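Local structure of kelch-like protein 7 (Homo sapiens, 3II7) at residues D12-L17 with Y28-D33; P134-Q139 with S170-D175; K242-G247 with C289-V294. The protein serves, through this Kelch-repeat domain and the rest of its chain, as the substrate-specific adapter of a CUL3-RBX1 E3 ubiquitin ligase that marks proteins for degradation. All coordinates share one frame; numbering follows the deposited sequence.

Interaction 1 (D12-L17 with Y28-D33)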
loop_
_atom_site.group_PDB
_atom_site.type_symbol
_atom_site.label_atom_id
_atom_site.label_comp_id
_atom_site.label_asym_id
_atom_site.label_seq_id
_atom_site.Cartn_x
_atom_site.Cartn_y
_atom_site.Cartn_z
ATOM N N ASP A 12 5.862 -18.854 5.260
ATOM C CA ASP A 12 4.470 -19.101 5.571
ATOM C C ASP A 12 3.710 -17.781 5.496
ATOM O O ASP A 12 3.553 -17.091 6.512
ATOM C CB ASP A 12 4.343 -19.706 6.972
ATOM C CG ASP A 12 3.004 -20.389 7.207
ATOM O OD1 ASP A 12 2.112 -20.285 6.337
ATOM O OD2 ASP A 12 2.843 -21.033 8.265
ATOM N N TYR A 13 3.232 -17.457 4.298
ATOM C CA TYR A 13 2.704 -16.126 4.017
ATOM C C TYR A 13 1.237 -15.981 4.399
ATOM O O TYR A 13 0.435 -16.918 4.291
ATOM C CB TYR A 13 2.855 -15.775 2.536
ATOM C CG TYR A 13 4.274 -15.715 2.062
ATOM C CD1 TYR A 13 4.775 -16.648 1.157
ATOM C CD2 TYR A 13 5.139 -14.726 2.539
ATOM C CE1 TYR A 13 6.103 -16.586 0.728
ATOM C CE2 TYR A 13 6.453 -14.656 2.118
ATOM C CZ TYR A 13 6.929 -15.582 1.216
ATOM O OH TYR A 13 8.242 -15.502 0.813
ATOM N N ARG A 14 0.910 -14.789 4.854
ATOM C CA ARG A 14 -0.471 -14.360 5.101
ATOM C C ARG A 14 -0.564 -12.959 4.595
ATOM O O ARG A 14 0.463 -12.254 4.492
ATOM C CB ARG A 14 -0.816 -14.332 6.591
ATOM C CG ARG A 14 -0.786 -15.661 7.329
ATOM C CD ARG A 14 -1.924 -16.588 6.958
ATOM N NE ARG A 14 -1.945 -17.740 7.867
ATOM C CZ ARG A 14 -1.072 -18.754 7.834
ATOM N NH1 ARG A 14 -0.090 -18.796 6.934
ATOM N NH2 ARG A 14 -1.176 -19.736 8.716
ATOM N N ILE A 15 -1.785 -12.536 4.286
ATOM C CA ILE A 15 -2.080 -11.141 4.009
ATOM C C ILE A 15 -2.823 -10.594 5.230
ATOM O O ILE A 15 -3.876 -11.120 5.613
ATOM C CB ILE A 15 -2.893 -10.978 2.728
ATOM C CG1 ILE A 15 -2.154 -11.622 1.548
ATOM C CG2 ILE A 15 -3.157 -9.462 2.484
ATOM C CD1 ILE A 15 -2.919 -11.701 0.229
ATOM N N ALA A 16 -2.244 -9.594 5.869
ATOM C CA ALA A 16 -2.786 -9.040 7.120
ATOM C C ALA A 16 -3.521 -7.755 6.826
ATOM O O ALA A 16 -3.015 -6.880 6.124
ATOM C CB ALA A 16 -1.681 -8.786 8.094
ATOM N N LEU A 17 -4.730 -7.651 7.376
ATOM C CA LEU A 17 -5.579 -6.467 7.197
ATOM C C LEU A 17 -5.842 -5.856 8.562
ATOM O O LEU A 17 -6.205 -6.575 9.505
ATOM C CB LEU A 17 -6.882 -6.841 6.515
ATOM C CG LEU A 17 -6.776 -7.157 5.007
ATOM C CD1 LEU A 17 -6.049 -8.446 4.760
ATOM C CD2 LEU A 17 -8.162 -7.196 4.378
ATOM N N TYR A 28 -6.014 -11.964 9.421
ATOM C CA TYR A 28 -5.179 -12.543 8.392
ATOM C C TYR A 28 -6.068 -13.229 7.396
ATOM O O TYR A 28 -6.995 -13.974 7.783
ATOM C CB TYR A 28 -4.281 -13.641 8.953
ATOM C CG TYR A 28 -3.127 -13.228 9.802
ATOM C CD1 TYR A 28 -2.109 -12.442 9.296
ATOM C CD2 TYR A 28 -3.021 -13.666 11.111
ATOM C CE1 TYR A 28 -1.041 -12.093 10.064
ATOM C CE2 TYR A 28 -1.934 -13.329 11.881
ATOM C CZ TYR A 28 -0.957 -12.533 11.351
ATOM O OH TYR A 28 0.151 -12.172 12.093
ATOM N N PHE A 29 -5.768 -13.025 6.128
ATOM C CA PHE A 29 -6.221 -13.880 5.049
ATOM C C PHE A 29 -5.111 -14.877 4.681
ATOM O O PHE A 29 -3.962 -14.482 4.407
ATOM C CB PHE A 29 -6.559 -13.046 3.821
ATOM C CG PHE A 29 -6.908 -13.857 2.602
ATOM C CD1 PHE A 29 -8.135 -14.501 2.514
ATOM C CD2 PHE A 29 -6.012 -13.963 1.523
ATOM C CE1 PHE A 29 -8.472 -15.225 1.385
ATOM C CE2 PHE A 29 -6.346 -14.711 0.412
ATOM C CZ PHE A 29 -7.585 -15.338 0.352
ATOM N N ASN A 30 -5.460 -16.155 4.600
ATOM C CA ASN A 30 -4.489 -17.184 4.214
ATOM C C ASN A 30 -4.790 -17.676 2.794
ATOM O O ASN A 30 -5.801 -18.350 2.575
ATOM C CB ASN A 30 -4.545 -18.327 5.183
ATOM C CG ASN A 30 -3.459 -19.396 4.912
ATOM O OD1 ASN A 30 -2.821 -19.414 3.863
ATOM N ND2 ASN A 30 -3.242 -20.260 5.887
ATOM N N PRO A 31 -3.943 -17.288 1.809
ATOM C CA PRO A 31 -4.219 -17.667 0.423
ATOM C C PRO A 31 -4.247 -19.184 0.183
ATOM O O PRO A 31 -4.839 -19.624 -0.781
ATOM C CB PRO A 31 -3.047 -17.073 -0.353
ATOM C CG PRO A 31 -2.368 -16.169 0.540
ATOM C CD PRO A 31 -2.708 -16.502 1.936
ATOM N N LYS A 32 -3.569 -19.963 1.036
ATOM C CA LYS A 32 -3.514 -21.397 0.856
ATOM C C LYS A 32 -4.864 -22.074 1.106
ATOM O O LYS A 32 -5.230 -23.003 0.390
ATOM C CB LYS A 32 -2.391 -22.010 1.697
ATOM C CG LYS A 32 -1.056 -21.860 0.968
ATOM C CD LYS A 32 0.046 -22.604 1.614
ATOM C CE LYS A 32 1.344 -22.450 0.822
ATOM N NZ LYS A 32 1.235 -23.023 -0.555
ATOM N N ASP A 33 -5.616 -21.595 2.086
ATOM C CA ASP A 33 -6.885 -22.256 2.434
ATOM C C ASP A 33 -8.111 -21.331 2.392
ATOM O O ASP A 33 -9.219 -21.756 2.727
ATOM C CB ASP A 33 -6.763 -22.984 3.791
ATOM C CG ASP A 33 -6.595 -22.036 4.985
ATOM O OD1 ASP A 33 -6.586 -20.818 4.810
ATOM O OD2 ASP A 33 -6.437 -22.542 6.130
HETATM O O HOH W 1 -0.083 -19.350 3.413
#
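Ile15 and Phe29 form an antiparallel hydrogen-bonded pair between strands 13-17 and 28-30, whose axes come within 4.5 Å at 147°, in a beta hairpin of the propeller blade that strand 290-295 completes. Ile15 N gives to Phe29 O at 2.9 Å and Phe29 N to Ile15 O at 2.7 Å, both bonds nearly straight. Beyond the backbone, Ile15 and Phe29 lie side by side on one face of the sheet, with CD1 of Ile15 at the edge of the phenyl ring; the same isoleucine also touches Tyr251 and Leu253 of the adjoining blade. The opposite face carries Ala16 and Tyr28. Arg14 CB sits 3.5 Å from Tyr28 CD1, and the arginine chain, bent at chi2 (-71°), then swings across Asn30. Its guanidinium stacks on the amide with planes 16° apart, ND2 of Asn30 lying 3.3 Å from CZ of Arg14 over the centre of the face. In the guanidinium plane, NH1 forms a salt bridge with OD1 of Asp12 and also donates to Tyr13 O. Replacing Arg14 with alanine would probably leave Asp12 without this cationic partner and uncover one face of the Asn30 amide. Asn30 OD1 accepts from Lys32 N in an Asx turn, while a water donates both to this OD1, at 2.8 Å, and to Tyr13 O.

Interaction 2 (P134-Q139 with S170-D175); sequences PSMLTQ and SCEVYD. With EDO (1,2-ethanediol), chain T; EDO (1,2-ethanediol), chain S.
The loop that leads from one blade of the Kelch beta-propeller to the next is pinned here to the third strand of the following blade through the buried carboxylate of Glu172, which holds the amides of Leu137 and Thr138. Glu172, on strand 171-175, reaches out to the backbone of 134-139 and takes these two successive amides: Leu137 N donates to OE1 of Glu172 at 2.8 Å, and Thr138 N to OE2 of Glu172 at 3.1 Å. Each oxygen uses its syn lone pair, and the two-pronged grip would resist rotation of the carboxylate. The first bond is nearly straight (168°), the second more bent (145°). The side chain starts with CG between the backbone N and the carbonyl carbon (chi1 51°), then runs extended to carry the carboxylate across the gap. The Leu137 side chain crosses it obliquely, its CB 3.4 Å from OE1 of Glu172, while Met136 brings CB close to the same oxygen.

Water continues the polar network. One molecule donates to OE2 of Glu172 and accepts from OG1 of Thr138; a second joins that hydroxyl to OG of Ser170, the two hydroxyl oxygens being 4.4 Å apart. At the other end of the contact, Pro134 crosses Tyr174 at about a right angle, its CD 3.9 Å from OH of Tyr174. An ethanediol, probably from the crystallisation liquor, donates to Met136 O.

Arg140 forms a salt bridge with OE2 of Glu172 and donates to Ser170 O, so the charge of the carboxylate is probably balanced. Strand 171-175 lies between 151-155 and 180-184 in its blade; Trp181 of the latter touches Met136 and Glu172 and donates to Pro134 O, and Tyr174 meets Phe120 of the preceding blade edge-to-face.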
loop_
_atom_site.group_PDB
_atom_site.type_symbol
_atom_site.label_atom_id
_atom_site.label_comp_id
_atom_site.label_asym_id
_atom_site.label_seq_id
_atom_site.Cartn_x
_atom_site.Cartn_y
_atom_site.Cartn_z
ATOM N N PRO A 134 16.673 12.000 0.559
ATOM C CA PRO A 134 16.326 12.875 -0.553
ATOM C C PRO A 134 14.853 12.807 -0.931
ATOM O O PRO A 134 14.250 11.735 -0.996
ATOM C CB PRO A 134 17.229 12.369 -1.685
ATOM C CG PRO A 134 18.441 11.981 -0.975
ATOM C CD PRO A 134 17.917 11.266 0.261
ATOM N N SER A 135 14.291 13.967 -1.178
ATOM C CA SER A 135 12.876 14.094 -1.471
ATOM C C SER A 135 12.521 13.555 -2.852
ATOM O O SER A 135 13.339 13.614 -3.791
ATOM C CB SER A 135 12.478 15.558 -1.423
ATOM O OG SER A 135 12.486 16.023 -0.078
ATOM N N MET A 136 11.283 13.093 -2.999
ATOM C CA MET A 136 10.765 12.733 -4.322
ATOM C C MET A 136 10.812 13.909 -5.273
ATOM O O MET A 136 10.796 15.083 -4.864
ATOM C CB MET A 136 9.312 12.225 -4.250
ATOM C CG MET A 136 9.137 10.974 -3.463
ATOM S SD MET A 136 7.448 10.367 -3.387
ATOM C CE MET A 136 6.592 11.716 -2.500
ATOM N N LEU A 137 10.842 13.574 -6.551
ATOM C CA LEU A 137 10.829 14.578 -7.637
ATOM C C LEU A 137 9.466 15.301 -7.744
ATOM O O LEU A 137 9.414 16.487 -8.105
ATOM C CB LEU A 137 11.180 13.910 -8.972
ATOM C CG LEU A 137 12.620 13.321 -9.041
ATOM C CD1 LEU A 137 12.804 12.450 -10.254
ATOM C CD2 LEU A 137 13.648 14.442 -9.070
ATOM N N THR A 138 8.372 14.580 -7.435
ATOM C CA THR A 138 7.003 15.131 -7.458
ATOM C C THR A 138 6.322 14.813 -6.146
ATOM O O THR A 138 6.331 13.661 -5.688
ATOM C CB THR A 138 6.178 14.514 -8.593
ATOM O OG1 THR A 138 6.837 14.741 -9.870
ATOM C CG2 THR A 138 4.745 15.073 -8.603
ATOM N N GLN A 139 5.750 15.839 -5.537
ATOM C CA GLN A 139 4.991 15.687 -4.327
ATOM C C GLN A 139 3.752 14.845 -4.629
ATOM O O GLN A 139 3.189 14.918 -5.734
ATOM C CB GLN A 139 4.582 17.061 -3.786
ATOM C CG GLN A 139 3.561 17.796 -4.642
ATOM C CD GLN A 139 3.628 19.304 -4.495
ATOM O OE1 GLN A 139 4.474 19.943 -5.082
ATOM N NE2 GLN A 139 2.718 19.875 -3.711
ATOM N N SER A 170 2.644 9.838 -13.062
ATOM C CA SER A 170 4.081 9.743 -12.987
ATOM C C SER A 170 4.584 8.668 -12.028
ATOM O O SER A 170 3.919 8.313 -11.022
ATOM C CB SER A 170 4.668 11.080 -12.634
ATOM O OG SER A 170 4.351 11.431 -11.339
ATOM N N CYS A 171 5.751 8.141 -12.383
ATOM C CA CYS A 171 6.418 7.070 -11.653
ATOM C C CYS A 171 7.866 7.465 -11.466
ATOM O O CYS A 171 8.478 8.001 -12.381
ATOM C CB CYS A 171 6.313 5.773 -12.476
ATOM S SG CYS A 171 7.215 4.338 -11.822
ATOM N N GLU A 172 8.407 7.223 -10.270
ATOM C CA GLU A 172 9.820 7.456 -10.035
ATOM C C GLU A 172 10.375 6.378 -9.131
ATOM O O GLU A 172 9.607 5.683 -8.436
ATOM C CB GLU A 172 10.062 8.860 -9.482
ATOM C CG GLU A 172 9.229 9.248 -8.286
ATOM C CD GLU A 172 9.491 10.677 -7.839
ATOM O OE1 GLU A 172 10.633 10.955 -7.430
ATOM O OE2 GLU A 172 8.552 11.515 -7.922
ATOM N N VAL A 173 11.701 6.219 -9.174
ATOM C CA VAL A 173 12.372 5.129 -8.415
ATOM C C VAL A 173 13.552 5.675 -7.626
ATOM O O VAL A 173 14.299 6.532 -8.107
ATOM C CB VAL A 173 12.787 3.981 -9.314
ATOM C CG1 VAL A 173 13.816 4.415 -10.389
ATOM C CG2 VAL A 173 13.327 2.793 -8.496
ATOM N N TYR A 174 13.675 5.228 -6.373
ATOM C CA TYR A 174 14.740 5.615 -5.497
ATOM C C TYR A 174 15.669 4.418 -5.301
ATOM O O TYR A 174 15.211 3.318 -5.015
ATOM C CB TYR A 174 14.185 5.984 -4.142
ATOM C CG TYR A 174 15.210 6.320 -3.078
ATOM C CD1 TYR A 174 15.833 7.578 -3.059
ATOM C CD2 TYR A 174 15.570 5.397 -2.093
ATOM C CE1 TYR A 174 16.732 7.927 -2.076
ATOM C CE2 TYR A 174 16.489 5.748 -1.092
ATOM C CZ TYR A 174 17.078 7.009 -1.108
ATOM O OH TYR A 174 17.989 7.400 -0.127
ATOM N N ASP A 175 16.969 4.633 -5.467
ATOM C CA ASP A 175 17.946 3.609 -5.241
ATOM C C ASP A 175 18.678 3.935 -3.942
ATOM O O ASP A 175 19.408 4.923 -3.875
ATOM C CB ASP A 175 18.946 3.554 -6.389
ATOM C CG ASP A 175 19.942 2.417 -6.241
ATOM O OD1 ASP A 175 20.033 1.797 -5.165
ATOM O OD2 ASP A 175 20.635 2.128 -7.227
HETATM C C1 EDO T . 12.094 19.470 -4.145
HETATM O O1 EDO T . 12.696 19.939 -2.930
HETATM C C2 EDO T . 12.139 17.941 -4.206
HETATM O O2 EDO T . 11.736 17.482 -5.507
HETATM C C1 EDO S . 20.751 -1.509 -3.244
HETATM O O1 EDO S . 21.992 -2.178 -3.476
HETATM C C2 EDO S . 19.986 -1.405 -4.555
HETATM O O2 EDO S . 20.791 -0.742 -5.516
HETATM O O HOH W 2 8.044 12.448 -10.400
HETATM O O HOH W 3 4.982 14.137 -11.992
#

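Interaction 3 (K242-G247 with C289-V294); sequences KCAAVG and CLICVV. With EDO (1,2-ethanediol), chain F; EDO (1,2-ethanediol), chain I.
Ile291 and Val293 point from strand 290-294 toward Lys242 and Ala244 of strand 242-246, packing two neighbouring blades of the Kelch beta-propeller against each other. The strands run parallel within 6°, their axes 6.9 Å apart, and no hydrogen bond passes between them. Ile291 holds CG1 anti to its own N (chi1 -175°), which sends CD1 across to the backbone between Lys242 and Cys243, 3.8 Å from C of Lys242. In the conformer given, one of two modelled, the lysine chain crosses the isoleucine obliquely, with CB and CD each 4.2 Å from CG2 of Ile291. CG rests against the sulfur of Cys289; the bend at chi2 then carries CD and CE past O of Cys289. Further along, the small Ala244 sits between the two branched residues: its CB meets CG2 of Val293 at 3.6 Å and CD1 of Ile291 less closely. The other branch of Val293, CG1, faces CG2 of Val246. Ile15 of strand 13-18 touches both Ala244 and Ile291 and joins the two blades in this apolar layer. Near Val293, an ethanediol probably from the crystallisation liquor accepts a nearly straight hydrogen bond of 2.9 Å through its O2 from N of Ala245.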
loop_
_atom_site.group_PDB
_atom_site.type_symbol
_atom_site.label_atom_id
_atom_site.label_comp_id
_atom_site.label_asym_id
_atom_site.label_seq_id
_atom_site.Cartn_x
_atom_site.Cartn_y
_atom_site.Cartn_z
ATOM N N LYS A 242 -7.656 -2.578 -2.035
ATOM C CA LYS A 242 -6.688 -3.063 -1.048
ATOM C C LYS A 242 -6.231 -4.404 -1.567
ATOM O O LYS A 242 -7.020 -5.356 -1.622
ATOM C CB LYS A 242 -7.319 -3.184 0.323
ATOM C CG LYS A 242 -7.818 -1.859 0.877
ATOM C CD LYS A 242 -6.681 -0.899 1.145
ATOM C CE LYS A 242 -7.199 0.470 1.551
ATOM N NZ LYS A 242 -7.752 1.286 0.403
ATOM N N CYS A 243 -4.960 -4.458 -1.989
ATOM C CA CYS A 243 -4.382 -5.495 -2.844
ATOM C C CYS A 243 -3.079 -6.026 -2.251
ATOM O O CYS A 243 -2.291 -5.208 -1.734
ATOM C CB CYS A 243 -3.982 -4.845 -4.194
ATOM S SG CYS A 243 -5.311 -4.241 -5.240
ATOM N N ALA A 244 -2.788 -7.301 -2.458
ATOM C CA ALA A 244 -1.486 -7.859 -2.129
ATOM C C ALA A 244 -1.221 -9.090 -2.969
ATOM O O ALA A 244 -2.144 -9.813 -3.304
ATOM C CB ALA A 244 -1.407 -8.231 -0.610
ATOM N N ALA A 245 0.048 -9.344 -3.271
ATOM C CA ALA A 245 0.425 -10.499 -4.045
ATOM C C ALA A 245 1.159 -11.518 -3.198
ATOM O O ALA A 245 2.017 -11.157 -2.349
ATOM C CB ALA A 245 1.308 -10.081 -5.247
ATOM N N VAL A 246 0.799 -12.798 -3.397
ATOM C CA VAL A 246 1.518 -13.915 -2.813
ATOM C C VAL A 246 1.781 -14.886 -3.956
ATOM O O VAL A 246 0.832 -15.343 -4.639
ATOM C CB VAL A 246 0.754 -14.614 -1.711
ATOM C CG1 VAL A 246 1.541 -15.854 -1.196
ATOM C CG2 VAL A 246 0.477 -13.664 -0.551
ATOM N N GLY A 247 3.043 -15.178 -4.183
ATOM C CA GLY A 247 3.419 -16.001 -5.309
ATOM C C GLY A 247 3.030 -15.298 -6.598
ATOM O O GLY A 247 3.318 -14.077 -6.785
ATOM N N CYS A 289 -9.000 -0.189 5.382
ATOM C CA CYS A 289 -8.045 -0.920 6.164
ATOM C C CYS A 289 -6.637 -0.728 5.614
ATOM O O CYS A 289 -6.438 -0.298 4.478
ATOM C CB CYS A 289 -8.380 -2.415 6.135
ATOM S SG CYS A 289 -8.334 -3.169 4.506
ATOM N N LEU A 290 -5.668 -1.035 6.456
ATOM C CA LEU A 290 -4.286 -1.201 6.058
ATOM C C LEU A 290 -4.066 -2.657 5.675
ATOM O O LEU A 290 -4.699 -3.571 6.237
ATOM C CB LEU A 290 -3.366 -0.773 7.212
ATOM C CG LEU A 290 -3.597 0.651 7.690
ATOM C CD1 LEU A 290 -2.740 0.893 8.926
ATOM C CD2 LEU A 290 -3.253 1.609 6.558
ATOM N N ILE A 291 -3.210 -2.871 4.684
ATOM C CA ILE A 291 -2.945 -4.226 4.177
ATOM C C ILE A 291 -1.450 -4.423 3.900
ATOM O O ILE A 291 -0.760 -3.502 3.402
ATOM C CB ILE A 291 -3.776 -4.471 2.869
ATOM C CG1 ILE A 291 -3.613 -5.939 2.399
ATOM C CG2 ILE A 291 -3.438 -3.428 1.786
ATOM C CD1 ILE A 291 -4.613 -6.344 1.268
ATOM N N CYS A 292 -0.932 -5.606 4.244
ATOM C CA CYS A 292 0.434 -5.956 3.909
ATOM C C CYS A 292 0.588 -7.467 3.909
ATOM O O CYS A 292 -0.249 -8.192 4.470
ATOM C CB CYS A 292 1.452 -5.302 4.865
ATOM S SG CYS A 292 1.362 -5.855 6.549
ATOM N N VAL A 293 1.633 -7.939 3.253
ATOM C CA VAL A 293 1.968 -9.350 3.267
ATOM C C VAL A 293 2.913 -9.604 4.433
ATOM O O VAL A 293 3.911 -8.862 4.613
ATOM C CB VAL A 293 2.627 -9.796 1.957
ATOM C CG1 VAL A 293 3.066 -11.302 2.033
ATOM C CG2 VAL A 293 1.693 -9.525 0.813
ATOM N N VAL A 294 2.595 -10.612 5.240
ATOM C CA VAL A 294 3.457 -11.025 6.339
ATOM C C VAL A 294 4.006 -12.429 6.091
ATOM O O VAL A 294 3.352 -13.260 5.496
ATOM C CB VAL A 294 2.720 -10.999 7.715
ATOM C CG1 VAL A 294 2.047 -9.678 7.953
ATOM C CG2 VAL A 294 1.741 -12.088 7.821
HETATM C C1 EDO F . 4.321 -7.595 -3.558
HETATM O O1 EDO F . 4.626 -6.168 -3.625
HETATM C C2 EDO F . 3.462 -7.927 -2.336
HETATM O O2 EDO F . 2.103 -7.460 -2.456
HETATM C C1 EDO I . -12.226 4.367 1.903
HETATM O O1 EDO I . -13.133 3.405 2.442
HETATM C C2 EDO I . -11.587 3.816 0.641
HETATM O O2 EDO I . -10.723 2.664 0.899
#

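Interactions 1, 2 and 3 follow one another along the chain and belong to one all-beta Kelch propeller. Interactions 1 and 3 are close, with centres about 9 Å apart: strands 13-18 and 290-295 are neighbours in one four-stranded sheet, so the first and last strands of the domain close the ring. Arg14 O and Val294 N, and likewise Ala16 N and Cys292 O, probably share hydrogen bonds there, while Tyr28 CE1 packs on Val294 CG2. Interaction 2 lies across the chain's centre from interaction 1, their centres about 31 Å apart, and its centre is about 23 Å from that of interaction 3. Closure within a blade and packing between blades are consistent with a closed ring for the Kelch domain of this substrate adapter.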